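Local structure of phosphoribosylglycinamide synthetase (Anaerococcus prevotii, 4DIM) at residues A[199-202]-A[207-210]; A[210-215]-A[237-242]. The protein probably acts as an ATP-dependent ligase of the ATP-grasp family, binding ATP and a divalent metal ion. All coordinates share one frame; numbering follows the deposited sequence.

Contact 1 of 2, residues A[199-202]-A[207-210]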
loop_
_atom_site.group_PDB
_atom_site.type_symbol
_atom_site.label_atom_id
_atom_site.label_comp_id
_atom_site.label_asym_id
_atom_site.label_seq_id
_atom_site.Cartn_x
_atom_site.Cartn_y
_atom_site.Cartn_z
ATOM N N GLN A 199 3.948 -2.484 -7.446
ATOM C CA GLN A 199 3.399 -1.168 -7.717
ATOM C C GLN A 199 3.048 -1.105 -9.170
ATOM O O GLN A 199 3.719 -1.718 -9.996
ATOM C CB GLN A 199 4.386 -0.014 -7.399
ATOM C CG GLN A 199 4.819 0.154 -5.951
ATOM C CD GLN A 199 3.708 0.368 -4.953
ATOM O OE1 GLN A 199 3.156 1.458 -4.837
ATOM N NE2 GLN A 199 3.333 -0.669 -4.229
ATOM N N ALA A 200 2.039 -0.350 -9.499
ATOM C CA ALA A 200 1.670 -0.156 -10.881
ATOM C C ALA A 200 1.016 1.194 -11.016
ATOM O O ALA A 200 0.832 1.904 -10.032
ATOM C CB ALA A 200 0.778 -1.278 -11.393
ATOM N N PHE A 201 0.801 1.601 -12.240
ATOM C CA PHE A 201 0.210 2.895 -12.509
ATOM C C PHE A 201 -0.607 2.741 -13.769
ATOM O O PHE A 201 -0.076 2.235 -14.754
ATOM C CB PHE A 201 1.325 3.939 -12.659
ATOM C CG PHE A 201 0.865 5.368 -12.713
ATOM C CD1 PHE A 201 0.901 6.170 -11.581
ATOM C CD2 PHE A 201 0.487 5.942 -13.912
ATOM C CE1 PHE A 201 0.540 7.509 -11.646
ATOM C CE2 PHE A 201 0.094 7.272 -13.967
ATOM C CZ PHE A 201 0.148 8.049 -12.839
ATOM N N VAL A 202 -1.897 3.100 -13.717
ATOM C CA VAL A 202 -2.794 3.016 -14.867
ATOM C C VAL A 202 -3.285 4.458 -15.277
ATOM O O VAL A 202 -3.717 5.230 -14.449
ATOM C CB VAL A 202 -3.944 1.985 -14.639
ATOM C CG1 VAL A 202 -4.748 2.262 -13.383
ATOM C CG2 VAL A 202 -4.852 1.875 -15.865
ATOM N N VAL A 207 -1.517 0.511 -18.650
ATOM C CA VAL A 207 -0.703 0.224 -17.482
ATOM C C VAL A 207 0.737 0.536 -17.888
ATOM O O VAL A 207 1.339 -0.159 -18.725
ATOM C CB VAL A 207 -0.907 -1.224 -16.998
ATOM C CG1 VAL A 207 0.038 -1.560 -15.840
ATOM C CG2 VAL A 207 -2.357 -1.439 -16.598
ATOM N N LEU A 208 1.260 1.624 -17.333
ATOM C CA LEU A 208 2.609 2.106 -17.626
ATOM C C LEU A 208 3.665 1.121 -17.183
ATOM O O LEU A 208 4.668 0.915 -17.875
ATOM C CB LEU A 208 2.831 3.434 -16.905
ATOM C CG LEU A 208 1.819 4.542 -17.264
ATOM C CD1 LEU A 208 2.270 5.868 -16.734
ATOM C CD2 LEU A 208 1.562 4.620 -18.770
ATOM N N PHE A 209 3.470 0.547 -16.016
ATOM C CA PHE A 209 4.415 -0.426 -15.505
ATOM C C PHE A 209 3.810 -1.306 -14.415
ATOM O O PHE A 209 2.731 -1.049 -13.906
ATOM C CB PHE A 209 5.667 0.298 -14.944
ATOM C CG PHE A 209 5.387 1.145 -13.730
ATOM C CD1 PHE A 209 5.361 0.587 -12.468
ATOM C CD2 PHE A 209 5.171 2.504 -13.850
ATOM C CE1 PHE A 209 5.090 1.364 -11.361
ATOM C CE2 PHE A 209 4.867 3.268 -12.743
ATOM C CZ PHE A 209 4.841 2.694 -11.505
ATOM N N VAL A 210 4.530 -2.353 -14.086
ATOM C CA VAL A 210 4.298 -3.217 -12.946
ATOM C C VAL A 210 5.694 -3.430 -12.364
ATOM O O VAL A 210 6.596 -3.916 -13.055
ATOM C CB VAL A 210 3.524 -4.523 -13.205
ATOM C CG1 VAL A 210 3.199 -5.210 -11.891
ATOM C CG2 VAL A 210 2.236 -4.243 -13.965
#
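A beta hairpin of the ATP-grasp domain, made by strands 194-203 and 206-219, brings Phe-201 against Leu-208 and Phe-209. Its two strands run antiparallel with axes 4.8 Å apart, but the pairing slips by one residue. Val-202 faces Val-207 as a non-hydrogen-bonded pair, whereas Gln-199 bonds through its backbone to Met-211, so one extra residue is taken up between. The helix-like backbone of Leu-208 (phi/psi -64/-42°) accommodates it, consistent with a bulge. At this step Leu-208 N donates to Phe-201 O over 3.0 Å.

Leu-208 and Phe-201 lie side by side and point the same way, the CD1 methyl of the leucine against the CD2 corner of the ring. The ring of Phe-209 folds back over the partner strand, its CG held between backbone N and carbonyl carbon (chi1 66°). Phe-209 CE2 reaches Phe-201 CB at 3.6 Å, and the backbone N of Phe-201 stands above one face of the Phe-209 ring, offset toward the rim. On the reverse face of the hairpin Ala-200 CB meets Val-210 CG2 at 4.2 Å, and Val-202 CG2 touches Val-207 CG2.

Helix 297-305 packs on Phe-201 and Leu-208, while helix 236-253 receives Ala-200, Val-207 and Val-210. Only one conventional hydrogen bond joins the two segments, so side-chain packing and weak CA-H...O contacts, such as that of Val-207 CA with Phe-201 O, contribute alongside it.

Contact 2 of 2, residues A[210-215]-A[237-242]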
loop_
_atom_site.group_PDB
_atom_site.type_symbol
_atom_site.label_atom_id
_atom_site.label_comp_id
_atom_site.label_asym_id
_atom_site.label_seq_id
_atom_site.Cartn_x
_atom_site.Cartn_y
_atom_site.Cartn_z
ATOM N N VAL A 210 4.530 -2.353 -14.086
ATOM C CA VAL A 210 4.298 -3.217 -12.946
ATOM C C VAL A 210 5.694 -3.430 -12.364
ATOM O O VAL A 210 6.596 -3.916 -13.055
ATOM C CB VAL A 210 3.524 -4.523 -13.205
ATOM C CG1 VAL A 210 3.199 -5.210 -11.891
ATOM C CG2 VAL A 210 2.236 -4.243 -13.965
HETATM N N MSE A 211 5.895 -2.934 -11.139
HETATM C CA MSE A 211 7.181 -3.035 -10.483
HETATM C C MSE A 211 7.109 -3.956 -9.258
HETATM O O MSE A 211 6.785 -3.488 -8.170
HETATM C CB MSE A 211 7.671 -1.644 -10.055
HETATM C CG MSE A 211 9.146 -1.648 -9.577
HETATM SE SE MSE A 211 9.565 -0.028 -8.614
HETATM C CE MSE A 211 8.726 -0.506 -7.086
ATOM N N PRO A 212 7.551 -5.222 -9.387
ATOM C CA PRO A 212 7.621 -6.099 -8.205
ATOM C C PRO A 212 8.581 -5.562 -7.148
ATOM O O PRO A 212 9.502 -4.827 -7.460
ATOM C CB PRO A 212 8.109 -7.440 -8.788
ATOM C CG PRO A 212 7.699 -7.388 -10.213
ATOM C CD PRO A 212 7.835 -5.971 -10.628
ATOM N N HIS A 213 8.315 -5.870 -5.883
ATOM C CA HIS A 213 9.193 -5.412 -4.807
ATOM C C HIS A 213 9.161 -6.349 -3.607
ATOM O O HIS A 213 8.201 -7.103 -3.373
ATOM C CB HIS A 213 8.899 -3.959 -4.363
ATOM C CG HIS A 213 7.479 -3.683 -4.019
ATOM N ND1 HIS A 213 6.954 -4.031 -2.782
ATOM C CD2 HIS A 213 6.523 -3.050 -4.744
ATOM C CE1 HIS A 213 5.685 -3.676 -2.824
ATOM N NE2 HIS A 213 5.388 -3.053 -3.981
ATOM N N GLY A 214 10.270 -6.335 -2.898
ATOM C CA GLY A 214 10.456 -7.174 -1.731
ATOM C C GLY A 214 9.832 -6.538 -0.523
ATOM O O GLY A 214 9.752 -5.313 -0.446
ATOM N N ASP A 215 9.351 -7.374 0.397
ATOM C CA ASP A 215 8.650 -6.939 1.600
ATOM C C ASP A 215 9.337 -7.485 2.854
ATOM O O ASP A 215 9.201 -8.666 3.157
ATOM C CB ASP A 215 7.178 -7.423 1.536
ATOM C CG ASP A 215 6.268 -6.796 0.452
ATOM O OD1 ASP A 215 6.714 -5.829 -0.243
ATOM O OD2 ASP A 215 5.094 -7.240 0.331
ATOM N N ASP A 237 10.911 -14.798 -15.170
ATOM C CA ASP A 237 9.629 -15.436 -15.445
ATOM C C ASP A 237 8.566 -15.081 -14.375
ATOM O O ASP A 237 7.389 -14.937 -14.706
ATOM C CB ASP A 237 9.817 -16.954 -15.523
ATOM C CG ASP A 237 8.557 -17.690 -15.918
ATOM O OD1 ASP A 237 8.228 -18.705 -15.249
ATOM O OD2 ASP A 237 7.846 -17.208 -16.849
ATOM N N ILE A 238 9.001 -14.888 -13.116
ATOM C CA ILE A 238 8.129 -14.496 -12.009
ATOM C C ILE A 238 7.770 -13.019 -12.181
ATOM O O ILE A 238 6.629 -12.619 -11.953
ATOM C CB ILE A 238 8.820 -14.773 -10.625
ATOM C CG1 ILE A 238 9.313 -16.221 -10.506
ATOM C CG2 ILE A 238 7.888 -14.446 -9.459
ATOM C CD1 ILE A 238 8.299 -17.304 -10.939
ATOM N N ILE A 239 8.735 -12.225 -12.626
ATOM C CA ILE A 239 8.531 -10.783 -12.844
ATOM C C ILE A 239 7.447 -10.583 -13.940
ATOM O O ILE A 239 6.588 -9.732 -13.798
ATOM C CB ILE A 239 9.875 -10.074 -13.218
ATOM C CG1 ILE A 239 10.935 -10.177 -12.098
ATOM C CG2 ILE A 239 9.659 -8.617 -13.646
ATOM C CD1 ILE A 239 10.696 -9.334 -10.808
ATOM N N GLU A 240 7.508 -11.363 -15.014
ATOM C CA GLU A 240 6.559 -11.278 -16.132
ATOM C C GLU A 240 5.216 -11.850 -15.793
ATOM O O GLU A 240 4.207 -11.346 -16.276
ATOM C CB GLU A 240 7.112 -11.997 -17.351
ATOM C CG GLU A 240 8.360 -11.343 -17.926
ATOM C CD GLU A 240 8.339 -9.836 -18.162
ATOM O OE1 GLU A 240 7.466 -9.354 -18.927
ATOM O OE2 GLU A 240 9.219 -9.141 -17.595
ATOM N N LYS A 241 5.193 -12.916 -14.985
ATOM C CA LYS A 241 3.947 -13.487 -14.489
ATOM C C LYS A 241 3.188 -12.466 -13.609
ATOM O O LYS A 241 1.971 -12.454 -13.638
ATOM C CB LYS A 241 4.227 -14.773 -13.714
ATOM C CG LYS A 241 4.311 -16.003 -14.591
ATOM C CD LYS A 241 4.824 -17.212 -13.809
ATOM C CE LYS A 241 5.030 -18.437 -14.679
ATOM N NZ LYS A 241 5.933 -19.407 -14.028
ATOM N N THR A 242 3.905 -11.616 -12.865
ATOM C CA THR A 242 3.347 -10.569 -11.999
ATOM C C THR A 242 2.746 -9.446 -12.878
ATOM O O THR A 242 1.622 -8.982 -12.629
ATOM C CB THR A 242 4.453 -10.059 -11.021
ATOM O OG1 THR A 242 4.800 -11.124 -10.147
ATOM C CG2 THR A 242 4.025 -8.902 -10.170
#
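Pro-212, further along strand 206-219, points its ring at helix 236-253 and meets Ile-239 and Thr-242. From its CB outward, the pyrrolidine ring first touches the end of the isoleucine, Pro-212 CB lying 3.8 Å from Ile-239 CD1. One atom further, Pro-212 CG approaches Ile-239 CD1 to 3.6 Å and also has the second branch of the isoleucine, CG2, nearby. On the next helical turn Thr-242 CG2 lies 4.0 Å from Pro-212 CG, so the outer corner of the proline ring is shared by two residues of the helix.

Ile-239 leaves the helix across the strand direction, yet two successive turns near -60° (chi1 -62°, chi2 -71°) fold its CD1 back onto the proline. Thr-242 divides its branches by polarity. Thr-242 CG2 faces the strand, where it also meets Val-210 CG1 at 4.2 Å, while Thr-242 OG1 turns back along the helix and donates to Ile-238 O over 3.0 Å. Ile-238 O accepts from Thr-242 N as well, the two donors coming from opposite faces of the carbonyl plane. The hydroxyl is thus satisfied within the helix; no hydrogen bond joins the two segments, and their side chains meet through carbon atoms. Away from the strand, Lys-241 NZ forms a salt bridge with Asp-237 OD1 one turn earlier, at 2.7 Å.

The short segments cross at 125°. Leu-232, in the connection leading to the helix, also packs on Pro-212, and Thr-242 extends over Phe-196 and Ala-198 of the adjacent strand 194-203. Met-211, modelled as selenomethionine, and His-213 point the other way and pack against helix 285-293, leaving the strand sandwiched between two helices.

The two contacts, with centres about 12 Å apart, follow one another along strand 206-219 and share Val-210. Contact 1 pairs this strand with its predecessor, 194-203, in the large antiparallel sheet; contact 2 packs its continuation under helix 236-253, which the chain reaches after strand 223-230. Besides the backbone link between Gln-199 and Met-211, the side chains of Gln-199 and His-213 probably bond to each other, tying the contacts together. Helix 236-253 lies against one face of the shared strand and helix 285-293 against the other, giving this part of the protein a layered build. All four segments belong to the ATP-grasp family region.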